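Local coordinates for Tol-Pal system protein TolA (Pseudomonas aeruginosa, PDB 1LR0) that forms part of the Tol-Pal system, which probably acts in outer membrane invagination during cell division and helps to maintain outer membrane integrity, at residues Met52-Leu57 / Ala69-Ser74; Leu33-Val38 / Ile114-Glu119; Glu59-Gly64 / Leu108-Arg113. One frame throughout, in Å; residues are numbered along the deposited sequence.

All three contacts lie in the periplasmic domain of TolA, whose three-stranded antiparallel sheet has strand 54-60 in the middle. Interaction 1 joins that strand to 66-73 within a hairpin, and interaction 3 joins its far end to strand 111-116; both are only partly buried, and interaction 1 has five backbone hydrogen bonds and interaction 3 one, each beside polar side chains. Interaction 2 differs in kind: it presses helix 4-41 against strand 111-116 through aliphatic groups and one aromatic ring, and four of its five touching residues are buried. Interactions 1 and 2 are tied by backbone bonds between strands 54-60 and 111-116, whereas Ile34 and Tyr109 bring 2 and 3 into contact.

Interaction 1: residues Met52-Leu57 / Ala69-Ser74; sequences MSVEVL and ASVSRS
Strands 54-57 and 69-71 run antiparallel, their short axes approaching to 4.5 Å at 143°, and the pairing is interrupted by a classic beta bulge in which Ser72 and Arg73 both face Glu55. The evidence lies in Glu55 O, which takes two donors from the same face of its carbonyl plane: Ser72 N at 2.7 Å and Arg73 N at 3.1 Å. Glu55 N answers to Arg73 O at 3.0 Å. Beyond the bulge the regular ladder resumes as Leu57 N donates to Ser70 O (2.7 Å) and Ser70 N donates to Leu57 O in turn.

Side chains separate by face. Val56 and Val71 share one, where Val56 CG1 lies 4.1 Å from Ala69 CB; with CG1 anti to the backbone N (chi1 173°), it is this methyl that is turned to the alanine. Val54, whose CG2 meets Val71 CG1, also packs on Phe80 and Ala84 of helix 78-91. Glu55, Leu57, Ser70 and Arg73 occupy the other face. There a water accepts from Arg73 NE at 2.8 Å, in the guanidinium plane, and donates weakly to Glu55 OE1.

The opposite charges of Glu55 and Arg73 are thus bridged through water, not paired directly, so their attraction is probably modest; the hairpin is held mainly by its backbone bonds, with aliphatic packing on the inner face.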
HETATM    1  N   MSE A  52      16.920   3.085  -6.471  1.00 14.18           N
HETATM    2  CA  MSE A  52      15.783   3.703  -7.128  1.00 13.87           C
HETATM    3  C   MSE A  52      14.504   3.584  -6.285  1.00 11.98           C
HETATM    4  O   MSE A  52      14.322   2.594  -5.518  1.00 11.57           O
HETATM    5  CB  MSE A  52      15.539   3.011  -8.549  1.00 14.98           C
HETATM    6  CG  MSE A  52      16.649   3.238  -9.570  1.00 15.69           C
HETATM    7 SE   MSE A  52      16.058   2.289 -11.216  1.00 23.86          SE
HETATM    8  CE  MSE A  52      17.531   3.054 -12.350  1.00 20.20           C
ATOM      9  N   SER A  53      13.567   4.533  -6.516  1.00  9.90           N
ATOM     10  CA  SER A  53      12.275   4.542  -5.875  1.00 12.16           C
ATOM     11  C   SER A  53      11.233   5.068  -6.796  1.00 11.31           C
ATOM     12  O   SER A  53      11.470   6.085  -7.431  1.00  8.99           O
ATOM     13  CB  SER A  53      12.305   5.551  -4.649  1.00 13.43           C
ATOM     14  OG  SER A  53      12.940   4.940  -3.601  1.00 20.22           O
ATOM     15  N   VAL A  54      10.119   4.375  -6.953  1.00 12.11           N
ATOM     16  CA  VAL A  54       9.008   4.926  -7.702  1.00 12.10           C
ATOM     17  C   VAL A  54       7.765   4.958  -6.826  1.00 12.90           C
ATOM     18  O   VAL A  54       7.489   3.978  -6.105  1.00 14.08           O
ATOM     19  CB  VAL A  54       8.712   4.145  -8.990  1.00  9.17           C
ATOM     20  CG1 VAL A  54       8.329   2.645  -8.686  1.00 14.53           C
ATOM     21  CG2 VAL A  54       7.578   4.779  -9.780  1.00 12.84           C
ATOM     22  N   GLU A  55       7.064   6.090  -6.798  1.00 12.58           N
ATOM     23  CA  GLU A  55       5.768   6.145  -6.119  1.00 10.98           C
ATOM     24  C   GLU A  55       4.644   5.901  -7.148  1.00 12.07           C
ATOM     25  O   GLU A  55       4.536   6.580  -8.152  1.00 13.60           O
ATOM     26  CB  GLU A  55       5.435   7.467  -5.361  1.00 11.71           C
ATOM     27  CG  GLU A  55       4.263   7.377  -4.397  1.00 10.52           C
ATOM     28  CD  GLU A  55       4.152   8.756  -3.709  1.00 19.59           C
ATOM     29  OE1 GLU A  55       4.393   9.612  -4.533  1.00 19.78           O
ATOM     30  OE2 GLU A  55       3.915   8.960  -2.509  1.00 21.30           O
ATOM     31  N   VAL A  56       3.760   4.992  -6.807  1.00 12.02           N
ATOM     32  CA  VAL A  56       2.655   4.624  -7.639  1.00 13.67           C
ATOM     33  C   VAL A  56       1.361   4.858  -6.934  1.00 15.66           C
ATOM     34  O   VAL A  56       1.218   4.437  -5.796  1.00 13.44           O
ATOM     35  CB  VAL A  56       2.736   3.063  -7.938  1.00 14.40           C
ATOM     36  CG1 VAL A  56       1.513   2.635  -8.663  1.00 16.86           C
ATOM     37  CG2 VAL A  56       4.012   2.765  -8.744  1.00 15.15           C
ATOM     38  N   LEU A  57       0.409   5.472  -7.631  1.00 15.92           N
ATOM     39  CA  LEU A  57      -0.965   5.628  -7.114  1.00 14.08           C
ATOM     40  C   LEU A  57      -1.759   4.492  -7.613  1.00 16.76           C
ATOM     41  O   LEU A  57      -1.850   4.246  -8.782  1.00 17.74           O
ATOM     42  CB  LEU A  57      -1.500   6.950  -7.641  1.00 16.41           C
ATOM     43  CG  LEU A  57      -2.966   7.104  -7.316  1.00 21.06           C
ATOM     44  CD1 LEU A  57      -3.136   7.473  -5.876  1.00 24.15           C
ATOM     45  CD2 LEU A  57      -3.483   8.195  -8.257  1.00 26.06           C
ATOM     46  N   ALA A  69      -3.460   2.091 -11.835  1.00 18.58           N
ATOM     47  CA  ALA A  69      -2.150   2.324 -11.207  1.00 15.75           C
ATOM     48  C   ALA A  69      -1.441   3.268 -12.140  1.00 16.30           C
ATOM     49  O   ALA A  69      -1.527   3.144 -13.404  1.00 14.60           O
ATOM     50  CB  ALA A  69      -1.432   1.044 -11.090  1.00 16.95           C
ATOM     51  N   SER A  70      -0.829   4.272 -11.560  1.00 13.62           N
ATOM     52  CA  SER A  70      -0.075   5.201 -12.317  1.00 15.76           C
ATOM     53  C   SER A  70       1.100   5.750 -11.477  1.00 13.13           C
ATOM     54  O   SER A  70       1.062   5.753 -10.273  1.00 16.93           O
ATOM     55  CB  SER A  70      -0.945   6.383 -12.724  1.00 18.55           C
ATOM     56  OG  SER A  70      -1.538   6.914 -11.549  1.00 21.19           O
ATOM     57  N   VAL A  71       2.077   6.281 -12.161  1.00 15.08           N
ATOM     58  CA  VAL A  71       3.252   6.868 -11.513  1.00 14.72           C
ATOM     59  C   VAL A  71       2.861   8.182 -10.876  1.00 16.98           C
ATOM     60  O   VAL A  71       2.470   9.131 -11.548  1.00 17.41           O
ATOM     61  CB  VAL A  71       4.249   7.091 -12.525  1.00 14.80           C
ATOM     62  CG1 VAL A  71       5.403   7.833 -11.887  1.00 15.88           C
ATOM     63  CG2 VAL A  71       4.764   5.706 -13.065  1.00 19.29           C
ATOM     64  N   SER A  72       3.046   8.270  -9.574  1.00 16.06           N
ATOM     65  CA  SER A  72       2.867   9.561  -8.880  1.00 18.75           C
ATOM     66  C   SER A  72       4.208  10.312  -8.738  1.00 20.87           C
ATOM     67  O   SER A  72       4.217  11.539  -8.673  1.00 17.46           O
ATOM     68  CB  SER A  72       2.203   9.373  -7.494  1.00 19.01           C
ATOM     69  OG  SER A  72       2.915   8.411  -6.734  1.00 33.48           O
ATOM     70  N   ARG A  73       5.332   9.592  -8.555  1.00 15.89           N
ATOM     71  CA  ARG A  73       6.663  10.237  -8.607  1.00 14.39           C
ATOM     72  C   ARG A  73       7.573   9.273  -9.272  1.00 13.78           C
ATOM     73  O   ARG A  73       7.789   8.186  -8.775  1.00 12.38           O
ATOM     74  CB  ARG A  73       7.172  10.641  -7.227  1.00 13.23           C
ATOM     75  CG  ARG A  73       8.504  11.413  -7.202  1.00 13.83           C
ATOM     76  CD  ARG A  73       9.032  11.633  -5.746  1.00 17.49           C
ATOM     77  NE  ARG A  73       8.163  12.547  -4.969  1.00 17.55           N
ATOM     78  CZ  ARG A  73       8.115  13.863  -5.143  1.00 15.70           C
ATOM     79  NH1 ARG A  73       8.849  14.471  -6.026  1.00 18.24           N
ATOM     80  NH2 ARG A  73       7.319  14.609  -4.395  1.00 22.20           N
ATOM     81  N   SER A  74       8.112   9.691 -10.389  1.00 13.34           N
ATOM     82  CA  SER A  74       8.979   8.855 -11.177  1.00 14.89           C
ATOM     83  C   SER A  74      10.274   8.529 -10.476  1.00 14.73           C
ATOM     84  O   SER A  74      10.808   9.344  -9.723  1.00 11.90           O
ATOM     85  CB  SER A  74       9.286   9.521 -12.513  1.00 17.41           C
ATOM     86  OG  SER A  74      10.286   8.756 -13.207  1.00 13.32           O
TER
HETATM   87  O   HOH W   1      10.207   8.572  -6.538  1.00 25.20           O
HETATM   88  O   HOH W   2       7.086  10.440  -3.442  1.00 20.49           O
HETATM   89  O   HOH W   3      -3.771   5.287 -10.576  1.00 23.42           O

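Interaction 2: residues Leu33-Val38 / Ile114-Glu119; sequences LIVNLV and IIFKPE
Phe116 projects its ring from strand 114-116 into the hollow made by Ile34, Val35 and Val38 on one side of helix 33-38. The helix and strand axes come within 9.9 Å at 41°, a distance bridged by side chains alone. Phe116 CG stands anti to the carbonyl carbon (chi1 -63°), and this turn carries the far rim, CE1 and CZ, to the helix.

Val38 packs against the ring with both methyls. Its side chain crosses that of Phe116 at about a right angle, and CG1 sits over one face, 4.2 Å from the ring centroid and 26° off the normal, a CH-pi contact. The second branch, CG2, touches the rim at CZ (3.8 Å). The opposite face is covered from within the strand itself: Ile114 CG2 rests 3.5 Å above the plane of the Phe116 ring, displaced toward the rim. The ring is therefore sandwiched between Val38 and Ile114. Ile34 closes the edge, where its CG2 lies near the ring plane and 4.2 Å from Phe116 CZ.

Val35 fills the notch between the two strand residues. Its CG2 is 4.1 Å from Phe116 CE1 and equally far from Ile114 CG2, and its side chain slides past the ring in the opposite direction. The same Ile34 methyl, CG2, also meets Ile114 CG1 at 4.3 Å, so it touches both strand residues.

This apolar seam fastens the C-terminal part of the long helix 4-41 to the sheet. Val88 of helix 78-91 reaches both Val38 and Phe116, and Leu121 of helix 118-123 also packs on both, so two further helices meet the same ring and valine, while strand 54-60 closes the side by Ile34 and Ile114 with Ile58.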
ATOM      1  N   LEU A  33       1.386  -6.328   2.628  1.00 17.30           N
ATOM      2  CA  LEU A  33       0.703  -7.201   1.689  1.00 17.18           C
ATOM      3  C   LEU A  33       0.802  -6.614   0.274  1.00 15.40           C
ATOM      4  O   LEU A  33       1.172  -7.294  -0.648  1.00 16.64           O
ATOM      5  CB  LEU A  33      -0.715  -7.517   2.156  1.00 18.30           C
ATOM      6  CG  LEU A  33      -1.607  -8.358   1.227  1.00 17.15           C
ATOM      7  CD1 LEU A  33      -1.071  -9.719   1.265  1.00 19.63           C
ATOM      8  CD2 LEU A  33      -3.019  -8.327   1.683  1.00 22.94           C
ATOM      9  N   ILE A  34       0.538  -5.337   0.099  1.00 14.78           N
ATOM     10  CA  ILE A  34       0.601  -4.776  -1.237  1.00 15.94           C
ATOM     11  C   ILE A  34       1.996  -4.966  -1.801  1.00 16.05           C
ATOM     12  O   ILE A  34       2.214  -5.460  -2.915  1.00 13.82           O
ATOM     13  CB  ILE A  34       0.250  -3.315  -1.183  1.00 15.16           C
ATOM     14  CG1 ILE A  34      -1.234  -3.122  -0.873  1.00 19.51           C
ATOM     15  CG2 ILE A  34       0.612  -2.617  -2.469  1.00 18.25           C
ATOM     16  CD1 ILE A  34      -1.577  -1.660  -0.618  1.00 16.86           C
ATOM     17  N   VAL A  35       2.963  -4.645  -0.970  1.00 14.60           N
ATOM     18  CA  VAL A  35       4.332  -4.714  -1.418  1.00 15.16           C
ATOM     19  C   VAL A  35       4.685  -6.162  -1.779  1.00 11.29           C
ATOM     20  O   VAL A  35       5.257  -6.417  -2.854  1.00 12.45           O
ATOM     21  CB  VAL A  35       5.323  -4.076  -0.350  1.00 14.34           C
ATOM     22  CG1 VAL A  35       6.710  -4.475  -0.716  1.00 17.49           C
ATOM     23  CG2 VAL A  35       5.231  -2.513  -0.429  1.00 18.43           C
ATOM     24  N   ASN A  36       4.300  -7.120  -0.949  1.00 12.72           N
ATOM     25  CA  ASN A  36       4.651  -8.497  -1.262  1.00 14.44           C
ATOM     26  C   ASN A  36       3.967  -8.975  -2.546  1.00 13.06           C
ATOM     27  O   ASN A  36       4.567  -9.649  -3.373  1.00 13.84           O
ATOM     28  CB  ASN A  36       4.330  -9.426  -0.115  1.00 15.00           C
ATOM     29  CG  ASN A  36       5.438  -9.359   1.057  1.00 24.29           C
ATOM     30  OD1 ASN A  36       6.023 -10.360   1.366  1.00 36.31           O
ATOM     31  ND2 ASN A  36       5.746  -8.180   1.565  1.00 15.89           N
ATOM     32  N   LEU A  37       2.705  -8.595  -2.708  1.00 14.17           N
ATOM     33  CA  LEU A  37       1.940  -9.087  -3.898  1.00 13.20           C
ATOM     34  C   LEU A  37       2.476  -8.500  -5.184  1.00 13.17           C
ATOM     35  O   LEU A  37       2.632  -9.207  -6.206  1.00 12.07           O
ATOM     36  CB  LEU A  37       0.443  -8.794  -3.728  1.00 14.30           C
ATOM     37  CG  LEU A  37      -0.228  -9.530  -2.557  1.00 14.20           C
ATOM     38  CD1 LEU A  37      -1.736  -9.050  -2.467  1.00 15.08           C
ATOM     39  CD2 LEU A  37      -0.142 -10.961  -2.830  1.00 16.66           C
ATOM     40  N   VAL A  38       2.841  -7.211  -5.134  1.00 13.64           N
ATOM     41  CA  VAL A  38       3.454  -6.519  -6.271  1.00 10.71           C
ATOM     42  C   VAL A  38       4.826  -7.127  -6.526  1.00 12.95           C
ATOM     43  O   VAL A  38       5.189  -7.373  -7.637  1.00 12.89           O
ATOM     44  CB  VAL A  38       3.554  -5.046  -6.035  1.00 12.40           C
ATOM     45  CG1 VAL A  38       4.323  -4.340  -7.123  1.00 12.24           C
ATOM     46  CG2 VAL A  38       2.175  -4.409  -5.831  1.00 14.17           C
ATOM     47  N   ILE A 114       1.977   4.187  -2.941  1.00 14.72           N
ATOM     48  CA  ILE A 114       2.986   3.288  -2.316  1.00 14.89           C
ATOM     49  C   ILE A 114       4.321   3.470  -3.057  1.00 12.81           C
ATOM     50  O   ILE A 114       4.348   3.618  -4.262  1.00 12.50           O
ATOM     51  CB  ILE A 114       2.501   1.865  -2.529  1.00 16.87           C
ATOM     52  CG1 ILE A 114       1.160   1.598  -1.806  1.00 18.46           C
ATOM     53  CG2 ILE A 114       3.491   0.880  -2.034  1.00 14.76           C
ATOM     54  CD1 ILE A 114       1.311   1.575  -0.299  1.00 22.28           C
ATOM     55  N   ILE A 115       5.417   3.487  -2.321  1.00 11.30           N
ATOM     56  CA  ILE A 115       6.722   3.594  -2.896  1.00 10.59           C
ATOM     57  C   ILE A 115       7.266   2.236  -3.085  1.00 10.60           C
ATOM     58  O   ILE A 115       7.300   1.433  -2.170  1.00 13.92           O
ATOM     59  CB  ILE A 115       7.610   4.403  -1.936  1.00 12.44           C
ATOM     60  CG1 ILE A 115       7.135   5.876  -1.938  1.00 14.47           C
ATOM     61  CG2 ILE A 115       9.088   4.356  -2.386  1.00 12.85           C
ATOM     62  CD1 ILE A 115       7.896   6.693  -0.853  1.00 20.93           C
ATOM     63  N   PHE A 116       7.714   1.977  -4.283  1.00 10.68           N
ATOM     64  CA  PHE A 116       8.393   0.731  -4.603  1.00 11.03           C
ATOM     65  C   PHE A 116       9.849   0.902  -4.930  1.00 12.20           C
ATOM     66  O   PHE A 116      10.194   1.858  -5.642  1.00 11.41           O
ATOM     67  CB  PHE A 116       7.707   0.069  -5.817  1.00 12.40           C
ATOM     68  CG  PHE A 116       6.258  -0.300  -5.526  1.00 10.40           C
ATOM     69  CD1 PHE A 116       5.962  -1.336  -4.682  1.00 16.73           C
ATOM     70  CD2 PHE A 116       5.203   0.391  -6.087  1.00 17.01           C
ATOM     71  CE1 PHE A 116       4.646  -1.715  -4.435  1.00 13.01           C
ATOM     72  CE2 PHE A 116       3.905   0.018  -5.779  1.00 14.58           C
ATOM     73  CZ  PHE A 116       3.648  -1.050  -4.983  1.00 15.83           C
ATOM     74  N   LYS A 117      10.703  -0.029  -4.503  1.00 12.12           N
ATOM     75  CA  LYS A 117      12.151  -0.033  -4.785  1.00 10.35           C
ATOM     76  C   LYS A 117      12.508  -1.377  -5.399  1.00 10.39           C
ATOM     77  O   LYS A 117      12.026  -2.446  -4.948  1.00  9.89           O
ATOM     78  CB  LYS A 117      12.972   0.143  -3.487  1.00 13.24           C
ATOM     79  CG  LYS A 117      12.576   1.310  -2.668  1.00 14.81           C
ATOM     80  CD  LYS A 117      13.385   1.425  -1.359  1.00 17.42           C
ATOM     81  CE  LYS A 117      12.957   2.601  -0.389  1.00 21.15           C
ATOM     82  NZ  LYS A 117      13.983   2.547   0.788  1.00 15.46           N
ATOM     83  N   PRO A 118      13.399  -1.399  -6.353  1.00  9.78           N
ATOM     84  CA  PRO A 118      13.792  -2.679  -6.969  1.00 10.38           C
ATOM     85  C   PRO A 118      14.297  -3.653  -5.944  1.00 11.69           C
ATOM     86  O   PRO A 118      14.019  -4.827  -6.093  1.00 11.80           O
ATOM     87  CB  PRO A 118      14.951  -2.283  -7.893  1.00  9.67           C
ATOM     88  CG  PRO A 118      14.634  -0.901  -8.329  1.00 11.48           C
ATOM     89  CD  PRO A 118      14.110  -0.267  -6.979  1.00 10.35           C
ATOM     90  N   GLU A 119      15.077  -3.188  -4.956  1.00 10.62           N
ATOM     91  CA  GLU A 119      15.664  -4.136  -4.043  1.00 12.03           C
ATOM     92  C   GLU A 119      14.580  -4.769  -3.129  1.00 11.95           C
ATOM     93  O   GLU A 119      14.661  -5.938  -2.772  1.00 11.55           O
ATOM     94  CB  GLU A 119      16.776  -3.487  -3.211  1.00 12.09           C
ATOM     95  CG  GLU A 119      16.353  -2.252  -2.523  1.00 12.83           C
ATOM     96  CD  GLU A 119      16.625  -0.943  -3.323  1.00 19.98           C
ATOM     97  OE1 GLU A 119      16.367  -0.856  -4.548  1.00 13.79           O
ATOM     98  OE2 GLU A 119      17.114   0.019  -2.726  1.00 16.45           O
TER

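Interaction 3: residues Glu59-Gly64 / Leu108-Arg113; sequences EMLPDG and LYRQRR
Arg110 runs extended as far as its bend at chi3 (-69°), which sets the guanidinium beside Pro62, while Met60, a selenomethionine in this derivative, bends at chi3 (-88°) and brings CE to Tyr109. The ends of the two side chains thus reach across the contact in opposite senses.

Arg110 NH2 lies 3.5 Å from Pro62 CG, the proline carbon approaching the guanidinium obliquely; Arg110 CG also passes 3.5 Å from Met60 O. Met60 CE lies 3.3 Å from Tyr109 O and also reaches the ring edge near its plane, 4.2 Å from CD2. Between these side chains Met60 N donates to Arg110 O (3.1 Å, 166° at the hydrogen); the bond is straight, though the donor stands above the carbonyl plane. The same oxygen receives a CA-H...O contact from Glu59 CA at 3.3 Å. Glu59 and Gln111, a non-hydrogen-bonded antiparallel pair, lie side by side and point the same way.

Asp106 forms a salt bridge with Arg110 NH2, which probably helps keep the guanidinium against Pro62. Polar groups of Glu59, Gln111 and Arg110 thus lie at the margin, while Met60 and the Tyr109 ring are buried, the tyrosine hydroxyl satisfied by Asp31, which also salt-bridges Arg112.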
ATOM      1  N   GLU A  59      -5.323   2.565  -7.321  1.00 17.59           N
ATOM      2  CA  GLU A  59      -6.796   2.771  -7.182  1.00 20.85           C
ATOM      3  C   GLU A  59      -7.496   1.433  -7.041  1.00 18.78           C
ATOM      4  O   GLU A  59      -7.285   0.555  -7.879  1.00 18.29           O
ATOM      5  CB  GLU A  59      -7.336   3.519  -8.430  1.00 23.27           C
ATOM      6  CG  GLU A  59      -6.720   4.897  -8.541  1.00 33.53           C
ATOM      7  CD  GLU A  59      -7.222   5.766  -9.681  1.00 43.15           C
ATOM      8  OE1 GLU A  59      -8.451   5.739 -10.032  1.00 45.47           O
ATOM      9  OE2 GLU A  59      -6.337   6.492 -10.220  1.00 41.92           O
HETATM   10  N   MSE A  60      -8.313   1.302  -5.996  1.00 18.17           N
HETATM   11  CA  MSE A  60      -9.045   0.112  -5.653  1.00 20.14           C
HETATM   12  C   MSE A  60     -10.531   0.352  -5.367  1.00 22.90           C
HETATM   13  O   MSE A  60     -10.935   1.439  -4.972  1.00 20.59           O
HETATM   14  CB  MSE A  60      -8.457  -0.607  -4.430  1.00 20.64           C
HETATM   15  CG  MSE A  60      -7.128  -1.304  -4.762  1.00 22.71           C
HETATM   16 SE   MSE A  60      -6.357  -2.209  -3.274  1.00 36.27          SE
HETATM   17  CE  MSE A  60      -5.366  -0.540  -2.647  1.00 35.10           C
ATOM     18  N   LEU A  61     -11.305  -0.718  -5.514  1.00 25.45           N
ATOM     19  CA  LEU A  61     -12.694  -0.749  -5.032  1.00 24.23           C
ATOM     20  C   LEU A  61     -12.701  -1.381  -3.716  1.00 23.65           C
ATOM     21  O   LEU A  61     -11.818  -2.165  -3.391  1.00 21.84           O
ATOM     22  CB  LEU A  61     -13.551  -1.624  -5.962  1.00 25.31           C
ATOM     23  CG  LEU A  61     -13.627  -1.107  -7.376  1.00 26.01           C
ATOM     24  CD1 LEU A  61     -14.433  -2.034  -8.384  1.00 30.03           C
ATOM     25  CD2 LEU A  61     -14.160   0.328  -7.366  1.00 32.66           C
ATOM     26  N   PRO A  62     -13.753  -1.163  -2.934  1.00 24.22           N
ATOM     27  CA  PRO A  62     -13.837  -1.778  -1.622  1.00 23.16           C
ATOM     28  C   PRO A  62     -13.737  -3.289  -1.648  1.00 22.68           C
ATOM     29  O   PRO A  62     -13.349  -3.864  -0.628  1.00 22.76           O
ATOM     30  CB  PRO A  62     -15.234  -1.388  -1.162  1.00 24.18           C
ATOM     31  CG  PRO A  62     -15.518  -0.206  -1.912  1.00 26.65           C
ATOM     32  CD  PRO A  62     -14.896  -0.297  -3.236  1.00 24.03           C
ATOM     33  N   ASP A  63     -14.100  -3.965  -2.726  1.00 21.21           N
ATOM     34  CA  ASP A  63     -13.951  -5.417  -2.714  1.00 23.35           C
ATOM     35  C   ASP A  63     -12.473  -5.870  -2.961  1.00 22.80           C
ATOM     36  O   ASP A  63     -12.188  -7.114  -2.937  1.00 21.27           O
ATOM     37  CB  ASP A  63     -14.891  -6.145  -3.685  1.00 24.31           C
ATOM     38  CG  ASP A  63     -14.595  -5.850  -5.105  1.00 28.33           C
ATOM     39  OD1 ASP A  63     -13.539  -5.191  -5.419  1.00 24.07           O
ATOM     40  OD2 ASP A  63     -15.383  -6.249  -6.015  1.00 31.50           O
ATOM     41  N   GLY A  64     -11.586  -4.880  -3.184  1.00 24.68           N
ATOM     42  CA  GLY A  64     -10.149  -5.150  -3.377  1.00 23.76           C
ATOM     43  C   GLY A  64      -9.668  -5.188  -4.792  1.00 22.03           C
ATOM     44  O   GLY A  64      -8.465  -5.273  -5.010  1.00 19.47           O
ATOM     45  N   LEU A 108      -8.260   5.718   3.183  1.00 29.03           N
ATOM     46  CA  LEU A 108      -6.900   5.310   3.041  1.00 28.37           C
ATOM     47  C   LEU A 108      -6.503   4.458   1.855  1.00 26.42           C
ATOM     48  O   LEU A 108      -5.310   4.487   1.468  1.00 20.92           O
ATOM     49  CB  LEU A 108      -6.544   4.530   4.260  1.00 29.60           C
ATOM     50  CG  LEU A 108      -6.279   5.481   5.443  1.00 34.96           C
ATOM     51  CD1 LEU A 108      -6.084   4.688   6.696  1.00 36.92           C
ATOM     52  CD2 LEU A 108      -5.046   6.370   5.207  1.00 37.77           C
ATOM     53  N   TYR A 109      -7.439   3.683   1.321  1.00 22.11           N
ATOM     54  CA  TYR A 109      -7.079   2.626   0.359  1.00 22.68           C
ATOM     55  C   TYR A 109      -7.765   2.683  -0.924  1.00 23.55           C
ATOM     56  O   TYR A 109      -7.335   2.036  -1.884  1.00 21.93           O
ATOM     57  CB  TYR A 109      -7.202   1.229   0.935  1.00 23.15           C
ATOM     58  CG  TYR A 109      -6.049   0.918   1.880  1.00 27.04           C
ATOM     59  CD1 TYR A 109      -6.138   1.160   3.263  1.00 27.41           C
ATOM     60  CD2 TYR A 109      -4.832   0.485   1.395  1.00 26.92           C
ATOM     61  CE1 TYR A 109      -5.100   0.850   4.114  1.00 21.97           C
ATOM     62  CE2 TYR A 109      -3.737   0.250   2.278  1.00 27.54           C
ATOM     63  CZ  TYR A 109      -3.885   0.448   3.622  1.00 27.75           C
ATOM     64  OH  TYR A 109      -2.836   0.201   4.539  1.00 27.95           O
ATOM     65  N   ARG A 110      -8.816   3.495  -1.022  1.00 23.37           N
ATOM     66  CA  ARG A 110      -9.383   3.734  -2.315  1.00 24.41           C
ATOM     67  C   ARG A 110      -8.425   4.352  -3.313  1.00 23.59           C
ATOM     68  O   ARG A 110      -8.436   4.030  -4.548  1.00 22.85           O
ATOM     69  CB  ARG A 110     -10.687   4.566  -2.185  1.00 25.92           C
ATOM     70  CG  ARG A 110     -11.486   4.585  -3.456  1.00 28.99           C
ATOM     71  CD  ARG A 110     -12.855   5.311  -3.333  1.00 33.06           C
ATOM     72  NE  ARG A 110     -13.855   4.631  -2.492  1.00 36.45           N
ATOM     73  CZ  ARG A 110     -14.803   3.758  -2.950  1.00 32.40           C
ATOM     74  NH1 ARG A 110     -14.849   3.396  -4.213  1.00 35.29           N
ATOM     75  NH2 ARG A 110     -15.697   3.234  -2.129  1.00 35.92           N
ATOM     76  N   GLN A 111      -7.570   5.254  -2.846  1.00 23.27           N
ATOM     77  CA  GLN A 111      -6.541   5.791  -3.683  1.00 23.11           C
ATOM     78  C   GLN A 111      -5.366   5.758  -2.719  1.00 24.65           C
ATOM     79  O   GLN A 111      -5.468   6.308  -1.638  1.00 24.33           O
ATOM     80  CB  GLN A 111      -6.814   7.222  -4.104  1.00 26.19           C
ATOM     81  CG  GLN A 111      -7.693   7.414  -5.356  1.00 34.39           C
ATOM     82  CD  GLN A 111      -7.367   8.747  -6.035  1.00 43.33           C
ATOM     83  OE1 GLN A 111      -7.478   8.857  -7.231  1.00 49.67           O
ATOM     84  NE2 GLN A 111      -6.922   9.744  -5.252  1.00 50.99           N
ATOM     85  N   ARG A 112      -4.319   5.009  -3.011  1.00 20.53           N
ATOM     86  CA  ARG A 112      -3.203   4.914  -2.048  1.00 21.06           C
ATOM     87  C   ARG A 112      -1.866   5.035  -2.797  1.00 20.65           C
ATOM     88  O   ARG A 112      -1.705   4.343  -3.823  1.00 17.12           O
ATOM     89  CB  ARG A 112      -3.157   3.618  -1.251  1.00 21.85           C
ATOM     90  CG  ARG A 112      -2.285   3.781   0.056  1.00 24.60           C
ATOM     91  CD  ARG A 112      -2.499   2.841   1.173  1.00 26.34           C
ATOM     92  NE  ARG A 112      -1.514   2.916   2.261  1.00 25.40           N
ATOM     93  CZ  ARG A 112      -1.551   3.773   3.273  1.00 32.57           C
ATOM     94  NH1 ARG A 112      -2.557   4.618   3.395  1.00 33.27           N
ATOM     95  NH2 ARG A 112      -0.593   3.724   4.200  1.00 28.17           N
ATOM     96  N   ARG A 113      -0.925   5.863  -2.326  1.00 18.08           N
ATOM     97  CA  ARG A 113       0.376   5.967  -2.972  1.00 17.59           C
ATOM     98  C   ARG A 113       1.359   5.126  -2.238  1.00 15.65           C
ATOM     99  O   ARG A 113       1.594   5.355  -1.034  1.00 14.02           O
ATOM    100  CB  ARG A 113       0.826   7.427  -2.959  1.00 18.84           C
ATOM    101  CG  ARG A 113       0.019   8.335  -3.846  1.00 20.42           C
ATOM    102  CD  ARG A 113       0.392   9.849  -3.692  1.00 30.75           C
ATOM    103  NE  ARG A 113      -0.277  10.586  -4.737  1.00 38.21           N
ATOM    104  CZ  ARG A 113      -1.596  10.839  -4.781  1.00 52.01           C
ATOM    105  NH1 ARG A 113      -2.413  10.457  -3.800  1.00 53.23           N
ATOM    106  NH2 ARG A 113      -2.122  11.505  -5.814  1.00 55.06           N
TER